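PDB 3LJX: MmoQ Response regulator from Methylococcus capsulatus, which probably makes cyclic di-GMP from two GTP molecules as a whole response regulator, the present fragment holding its all-helical HDOD domain. Local coordinates for residues 45-50 / 138-143; 116-121 / 134-139; 122-127 / 220-225. All blocks are in the same frame, centred on the assembly; numbering follows the deposited sequence.

Interaction 1: residues 45-50 / 138-143; sequences TDPALT and LGLLAD
Leu140 reaches from helix 132-141 onto the first turn of helix 47-58 and meets Pro47 and Thr50 there. Its CB points at the other segment, and with CG anti to the backbone N (chi1 -175°) the fork is directed toward helix 47-58. CG comes first to the proline ring, 4.1 Å from Pro47 CG. Beyond it the two methyls part: CD1 touches the same Pro47 CG at 4.0 Å, the two side chains crossing at about a right angle, while CD2 meets Thr50 tip to tip, 3.8 Å from Thr50 OG1. That hydroxyl is already engaged, since Thr50 OG1 donates to Asp46 O at 2.8 Å from above the carbonyl plane, so a threonine can face a leucine methyl inside the core. Asp46 suits the N-cap because its carboxylate accepts from Leu49 N, and Pro47, having no N-H to offer, fits the first turn. Leu141 adds its CD1, which lies 3.9 Å from Pro47 CB. This is plain apolar packing deep in the HDOD domain. Helix 106-125 closes over Pro47 with Tyr109 and Trp110, helix 181-191 lies against Leu141 through Leu189, and helix 19-29 flanks Asp46 through Thr21.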
# COMPACT_ATOMS: atom_id res chain seq x y z
N THR A 45 4.75 -8.66 1.79
CA THR A 45 4.11 -8.86 0.49
C THR A 45 2.59 -8.71 0.63
O THR A 45 1.86 -8.70 -0.37
CB THR A 45 4.40 -10.24 -0.14
OG1 THR A 45 3.92 -11.28 0.72
CG2 THR A 45 5.89 -10.42 -0.38
N ASP A 46 2.10 -8.59 1.87
CA ASP A 46 0.66 -8.49 2.11
C ASP A 46 0.24 -7.15 2.71
O ASP A 46 0.60 -6.82 3.85
CB ASP A 46 0.17 -9.63 3.00
CG ASP A 46 -1.31 -9.54 3.28
OD1 ASP A 46 -2.10 -9.60 2.30
OD2 ASP A 46 -1.70 -9.41 4.46
N PRO A 47 -0.52 -6.36 1.94
CA PRO A 47 -0.99 -5.05 2.40
C PRO A 47 -1.81 -5.14 3.70
O PRO A 47 -1.55 -4.35 4.61
CB PRO A 47 -1.86 -4.55 1.24
CG PRO A 47 -1.33 -5.27 0.02
CD PRO A 47 -0.85 -6.62 0.52
N ALA A 48 -2.76 -6.08 3.80
CA ALA A 48 -3.58 -6.19 5.01
C ALA A 48 -2.73 -6.38 6.28
O ALA A 48 -2.79 -5.57 7.21
CB ALA A 48 -4.63 -7.31 4.89
N LEU A 49 -1.94 -7.46 6.31
CA LEU A 49 -1.19 -7.79 7.53
C LEU A 49 -0.14 -6.73 7.84
O LEU A 49 0.12 -6.43 9.00
CB LEU A 49 -0.55 -9.18 7.43
CG LEU A 49 0.13 -9.68 8.71
CD1 LEU A 49 -0.81 -9.61 9.95
CD2 LEU A 49 0.64 -11.08 8.50
N THR A 50 0.43 -6.15 6.79
CA THR A 50 1.41 -5.07 6.95
C THR A 50 0.82 -3.83 7.63
O THR A 50 1.42 -3.26 8.55
CB THR A 50 2.02 -4.68 5.62
OG1 THR A 50 2.81 -5.78 5.14
CG2 THR A 50 2.89 -3.47 5.80
N LEU A 138 5.21 2.18 1.66
CA LEU A 138 4.25 3.15 1.12
C LEU A 138 3.74 2.74 -0.27
O LEU A 138 2.56 2.90 -0.58
CB LEU A 138 4.85 4.54 1.06
CG LEU A 138 3.84 5.59 0.60
CD1 LEU A 138 2.56 5.53 1.43
CD2 LEU A 138 4.45 7.00 0.64
N GLY A 139 4.64 2.19 -1.09
CA GLY A 139 4.26 1.71 -2.40
C GLY A 139 3.24 0.59 -2.27
O GLY A 139 2.20 0.58 -2.93
N LEU A 140 3.53 -0.36 -1.39
CA LEU A 140 2.61 -1.46 -1.12
C LEU A 140 1.20 -0.98 -0.79
O LEU A 140 0.20 -1.54 -1.27
CB LEU A 140 3.15 -2.30 0.04
CG LEU A 140 2.39 -3.57 0.40
CD1 LEU A 140 2.60 -4.65 -0.67
CD2 LEU A 140 2.81 -4.09 1.79
N LEU A 141 1.13 0.09 0.00
CA LEU A 141 -0.13 0.53 0.62
C LEU A 141 -0.80 1.68 -0.13
O LEU A 141 -1.88 2.11 0.25
CB LEU A 141 0.14 0.98 2.06
CG LEU A 141 0.03 0.01 3.24
CD1 LEU A 141 -0.16 -1.47 2.84
CD2 LEU A 141 1.18 0.19 4.23
N ALA A 142 -0.16 2.17 -1.19
CA ALA A 142 -0.57 3.39 -1.90
C ALA A 142 -2.05 3.49 -2.31
O ALA A 142 -2.56 4.60 -2.55
CB ALA A 142 0.33 3.61 -3.13
N ASP A 143 -2.74 2.36 -2.43
CA ASP A 143 -4.18 2.40 -2.73
C ASP A 143 -4.97 1.37 -1.93
O ASP A 143 -5.96 0.80 -2.41
CB ASP A 143 -4.46 2.31 -4.24
CG ASP A 143 -3.92 1.03 -4.86
OD1 ASP A 143 -3.40 0.16 -4.13
OD2 ASP A 143 -4.02 0.91 -6.10

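Interaction 2: residues 116-121 / 134-139; sequences RAVALQ and EAFTLG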
# COMPACT_ATOMS: atom_id res chain seq x y z
N ARG A 116 4.42 -2.50 -7.44
CA ARG A 116 4.66 -1.09 -7.16
C ARG A 116 5.60 -0.90 -5.97
O ARG A 116 6.52 -0.09 -6.02
CB ARG A 116 3.34 -0.35 -6.94
CG ARG A 116 3.51 1.16 -6.85
CD ARG A 116 2.16 1.85 -6.66
NE ARG A 116 1.46 1.25 -5.54
CZ ARG A 116 0.23 0.76 -5.59
NH1 ARG A 116 -0.47 0.83 -6.71
NH2 ARG A 116 -0.30 0.21 -4.50
N ALA A 117 5.36 -1.64 -4.89
CA ALA A 117 6.26 -1.58 -3.74
C ALA A 117 7.69 -1.87 -4.19
O ALA A 117 8.62 -1.15 -3.82
CB ALA A 117 5.83 -2.58 -2.68
N VAL A 118 7.86 -2.92 -4.99
CA VAL A 118 9.20 -3.34 -5.42
C VAL A 118 9.85 -2.27 -6.30
O VAL A 118 11.03 -1.93 -6.12
CB VAL A 118 9.15 -4.66 -6.21
CG1 VAL A 118 10.47 -4.88 -6.95
CG2 VAL A 118 8.83 -5.82 -5.27
N ALA A 119 9.07 -1.73 -7.23
CA ALA A 119 9.56 -0.65 -8.09
C ALA A 119 9.97 0.58 -7.30
O ALA A 119 11.02 1.19 -7.56
CB ALA A 119 8.52 -0.28 -9.17
N LEU A 120 9.15 0.97 -6.32
CA LEU A 120 9.43 2.20 -5.59
C LEU A 120 10.69 2.00 -4.75
O LEU A 120 11.52 2.91 -4.64
CB LEU A 120 8.24 2.60 -4.71
CG LEU A 120 8.42 3.94 -3.99
CD1 LEU A 120 8.77 5.10 -4.96
CD2 LEU A 120 7.17 4.27 -3.17
N GLN A 121 10.84 0.82 -4.18
CA GLN A 121 12.05 0.51 -3.45
C GLN A 121 13.29 0.65 -4.31
O GLN A 121 14.26 1.29 -3.88
CB GLN A 121 12.00 -0.90 -2.86
CG GLN A 121 13.34 -1.31 -2.27
CD GLN A 121 13.18 -2.26 -1.12
OE1 GLN A 121 12.62 -3.35 -1.28
NE2 GLN A 121 13.67 -1.87 0.05
N GLU A 134 11.14 1.92 3.85
CA GLU A 134 9.92 2.66 4.21
C GLU A 134 9.14 3.01 2.93
O GLU A 134 7.90 3.00 2.93
CB GLU A 134 10.27 3.92 5.01
CG GLU A 134 10.98 3.60 6.34
CD GLU A 134 11.32 4.86 7.16
OE1 GLU A 134 11.44 5.95 6.57
OE2 GLU A 134 11.47 4.74 8.40
N ALA A 135 9.88 3.30 1.85
CA ALA A 135 9.25 3.60 0.57
C ALA A 135 8.54 2.36 0.03
O ALA A 135 7.44 2.47 -0.52
CB ALA A 135 10.31 4.11 -0.44
N PHE A 136 9.16 1.20 0.19
CA PHE A 136 8.55 -0.05 -0.25
C PHE A 136 7.15 -0.16 0.33
O PHE A 136 6.16 -0.40 -0.38
CB PHE A 136 9.38 -1.24 0.22
CG PHE A 136 8.74 -2.57 -0.06
CD1 PHE A 136 7.69 -3.03 0.72
CD2 PHE A 136 9.20 -3.36 -1.11
CE1 PHE A 136 7.09 -4.26 0.46
CE2 PHE A 136 8.60 -4.59 -1.38
CZ PHE A 136 7.55 -5.04 -0.59
N THR A 137 7.08 0.05 1.64
CA THR A 137 5.85 -0.05 2.38
C THR A 137 4.80 0.93 1.89
O THR A 137 3.64 0.57 1.70
CB THR A 137 6.11 0.18 3.89
OG1 THR A 137 7.11 -0.74 4.33
CG2 THR A 137 4.84 -0.05 4.69
N LEU A 138 5.21 2.18 1.66
CA LEU A 138 4.25 3.15 1.12
C LEU A 138 3.74 2.74 -0.27
O LEU A 138 2.56 2.90 -0.58
CB LEU A 138 4.85 4.54 1.06
CG LEU A 138 3.84 5.59 0.60
CD1 LEU A 138 2.56 5.53 1.43
CD2 LEU A 138 4.45 7.00 0.64
N GLY A 139 4.64 2.19 -1.09
CA GLY A 139 4.26 1.71 -2.40
C GLY A 139 3.24 0.59 -2.27
O GLY A 139 2.20 0.58 -2.93
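Two torsions set this contact: Phe136 holds CG anti to its backbone N (chi1 174°), which lays the ring over Ala117, and Arg116 bends at chi3, which turns its guanidinium back to Gly139. Ala117 CB sits 3.5 Å from the centroid of the Phe136 ring, almost on the ring normal, a CH-pi contact over one face. A methyl is small enough to let the ring lie this close to the helix. Gln121 OE1 approaches Phe136 CD2 (3.4 Å) obliquely, neither over the face nor at the edge, its amide plane 52° from that of the ring, and Val118 CG2 runs alongside, 4.1 Å from Phe136 CE2. At the other end Arg116 grips one carbonyl with two nitrogens: NE to Gly139 O at 2.8 Å and NH2 to Gly139 O at 3.0 Å, with the oxygen in the guanidinium plane; NH2 also forms a salt bridge with Asp143 OD1. Having no side chain, Gly139 lets the backbones close until its CA is 4.1 Å from Ala117 CA. Leu120 packs on Ala135, Leu120 CG 4.0 Å from Ala135 CB, while its CD2 comes up to the carbonyl O of Ala135. The short helical segments run roughly antiparallel (148° between their directions), their axes 7.2 Å apart. Helix 214-233 covers Leu120 through Leu223 and Ala226, its Gln227 accepts from Arg116 NH1, and helix 47-58 lies against Thr137.

Interaction 3: residues 122-127 / 220-225; sequences SITAQA and ARQLAL
Gln222 and Ile123 bury the most surface here, their side chains lying alongside and pointing opposite ways as helix 214-233 comes up to the C-terminal end of helix 106-125. The branched Ile123 offers two separate methyls. CG2 rests on the aliphatic part of the glutamine, 3.9 Å from Gln222 CG, while CD1 goes further along the helix to lie 4.2 Å from Leu225 CB. Gln222 CG stands anti to the carbonyl carbon (chi1 -68°) and the chain is extended beyond it, which carries the amide past Ile123 toward the end of the other helix. In this helix-built fragment the contact joins helix 106-125, and the turn after it, to helix 214-233, which comes much later in the chain. Leu225 also packs on Leu247 and Ala251 of helix 245-254. A glutamine suits this border between core and turn: its methylenes serve the apolar side, and its amide carries a hydrogen bond from OE1 to the Thr129 hydroxyl. The same OE1 passes 3.8 Å from Thr124 CG2. Thr124 keeps its own hydroxyl on the carbonyls of Leu120 and Gln121, so its methyl is what faces the amide. On the nitrogen side Ala127 CB lies 3.3 Å from Gln222 NE2.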
# COMPACT_ATOMS: atom_id res chain seq x y z
N SER A 122 13.28 0.07 -5.51
CA SER A 122 14.43 0.19 -6.44
C SER A 122 14.74 1.63 -6.80
O SER A 122 15.88 2.07 -6.73
CB SER A 122 14.21 -0.59 -7.74
OG SER A 122 14.41 -1.97 -7.54
N ILE A 123 13.71 2.35 -7.23
CA ILE A 123 13.87 3.76 -7.53
C ILE A 123 14.51 4.51 -6.35
O ILE A 123 15.56 5.13 -6.51
CB ILE A 123 12.53 4.39 -7.91
CG1 ILE A 123 12.05 3.80 -9.23
CG2 ILE A 123 12.66 5.91 -7.97
CD1 ILE A 123 10.58 4.07 -9.55
N THR A 124 13.92 4.42 -5.16
CA THR A 124 14.45 5.19 -4.04
C THR A 124 15.83 4.70 -3.60
O THR A 124 16.62 5.47 -3.04
CB THR A 124 13.49 5.19 -2.85
OG1 THR A 124 13.28 3.84 -2.42
CG2 THR A 124 12.15 5.83 -3.26
N ALA A 125 16.13 3.43 -3.88
CA ALA A 125 17.41 2.82 -3.53
C ALA A 125 18.57 3.47 -4.26
O ALA A 125 19.71 3.43 -3.81
CB ALA A 125 17.40 1.31 -3.81
N GLN A 126 18.28 4.06 -5.40
CA GLN A 126 19.32 4.72 -6.15
C GLN A 126 19.23 6.23 -5.98
O GLN A 126 19.85 6.96 -6.72
CB GLN A 126 19.29 4.30 -7.63
CG GLN A 126 18.01 4.65 -8.37
CD GLN A 126 17.84 3.91 -9.70
OE1 GLN A 126 17.09 2.93 -9.80
NE2 GLN A 126 18.54 4.38 -10.74
N ALA A 127 18.43 6.68 -5.02
CA ALA A 127 18.30 8.11 -4.76
C ALA A 127 18.53 8.44 -3.29
O ALA A 127 18.93 7.58 -2.51
CB ALA A 127 16.95 8.63 -5.23
N ALA A 220 7.20 12.57 -4.70
CA ALA A 220 5.98 12.42 -5.48
C ALA A 220 6.29 11.90 -6.90
O ALA A 220 5.63 10.99 -7.40
CB ALA A 220 5.19 13.75 -5.54
N ARG A 221 7.29 12.49 -7.54
CA ARG A 221 7.66 12.04 -8.89
C ARG A 221 8.16 10.59 -8.86
O ARG A 221 7.93 9.83 -9.80
CB ARG A 221 8.70 12.97 -9.52
CG ARG A 221 8.10 14.28 -10.05
CD ARG A 221 9.15 15.18 -10.74
NE ARG A 221 9.99 15.87 -9.76
CZ ARG A 221 9.63 16.96 -9.11
NH1 ARG A 221 8.43 17.51 -9.33
NH2 ARG A 221 10.44 17.52 -8.22
N GLN A 222 8.79 10.19 -7.76
CA GLN A 222 9.25 8.80 -7.63
C GLN A 222 8.08 7.84 -7.47
O GLN A 222 8.10 6.73 -8.03
CB GLN A 222 10.20 8.65 -6.46
CG GLN A 222 11.56 9.36 -6.65
CD GLN A 222 12.36 9.40 -5.34
OE1 GLN A 222 11.78 9.52 -4.25
NE2 GLN A 222 13.68 9.29 -5.45
N LEU A 223 7.08 8.28 -6.73
CA LEU A 223 5.85 7.51 -6.55
C LEU A 223 5.12 7.38 -7.87
O LEU A 223 4.71 6.28 -8.26
CB LEU A 223 4.94 8.18 -5.53
CG LEU A 223 5.27 7.88 -4.07
CD1 LEU A 223 5.01 9.10 -3.16
CD2 LEU A 223 4.47 6.65 -3.63
N ALA A 224 4.97 8.50 -8.58
CA ALA A 224 4.26 8.52 -9.85
C ALA A 224 4.96 7.57 -10.82
O ALA A 224 4.31 6.84 -11.56
CB ALA A 224 4.20 9.97 -10.44
N LEU A 225 6.29 7.57 -10.81
CA LEU A 225 7.03 6.68 -11.68
C LEU A 225 6.82 5.20 -11.32
O LEU A 225 6.68 4.36 -12.20
CB LEU A 225 8.50 7.03 -11.66
CG LEU A 225 9.22 6.61 -12.92
CD1 LEU A 225 8.61 7.34 -14.12
CD2 LEU A 225 10.68 6.94 -12.76

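How the interactions relate
The three contacts form a row through the helical fold, with centres about 9 Å apart between interactions 1 and 2, about 9 Å between 2 and 3, and about 17 Å between 1 and 3. Interactions 1 and 2 share helix 132-141, with Leu138 and Gly139 in both, and the salt bridge of Asp143 with Arg116 ties one to the other. Interactions 2 and 3 share helix 106-125, and Ala135 CB of one lies 3.6 Å from Thr124 OG1 of the other. Along the chain the order is 45-50, 116-121, 122-127, 134-139, 138-143 and 220-225, so 3 interleaves with both others. The antiparallel pair 106-125 and 132-141 thus connects helix 47-58 to helix 214-233, tying early and late parts of the fragment together.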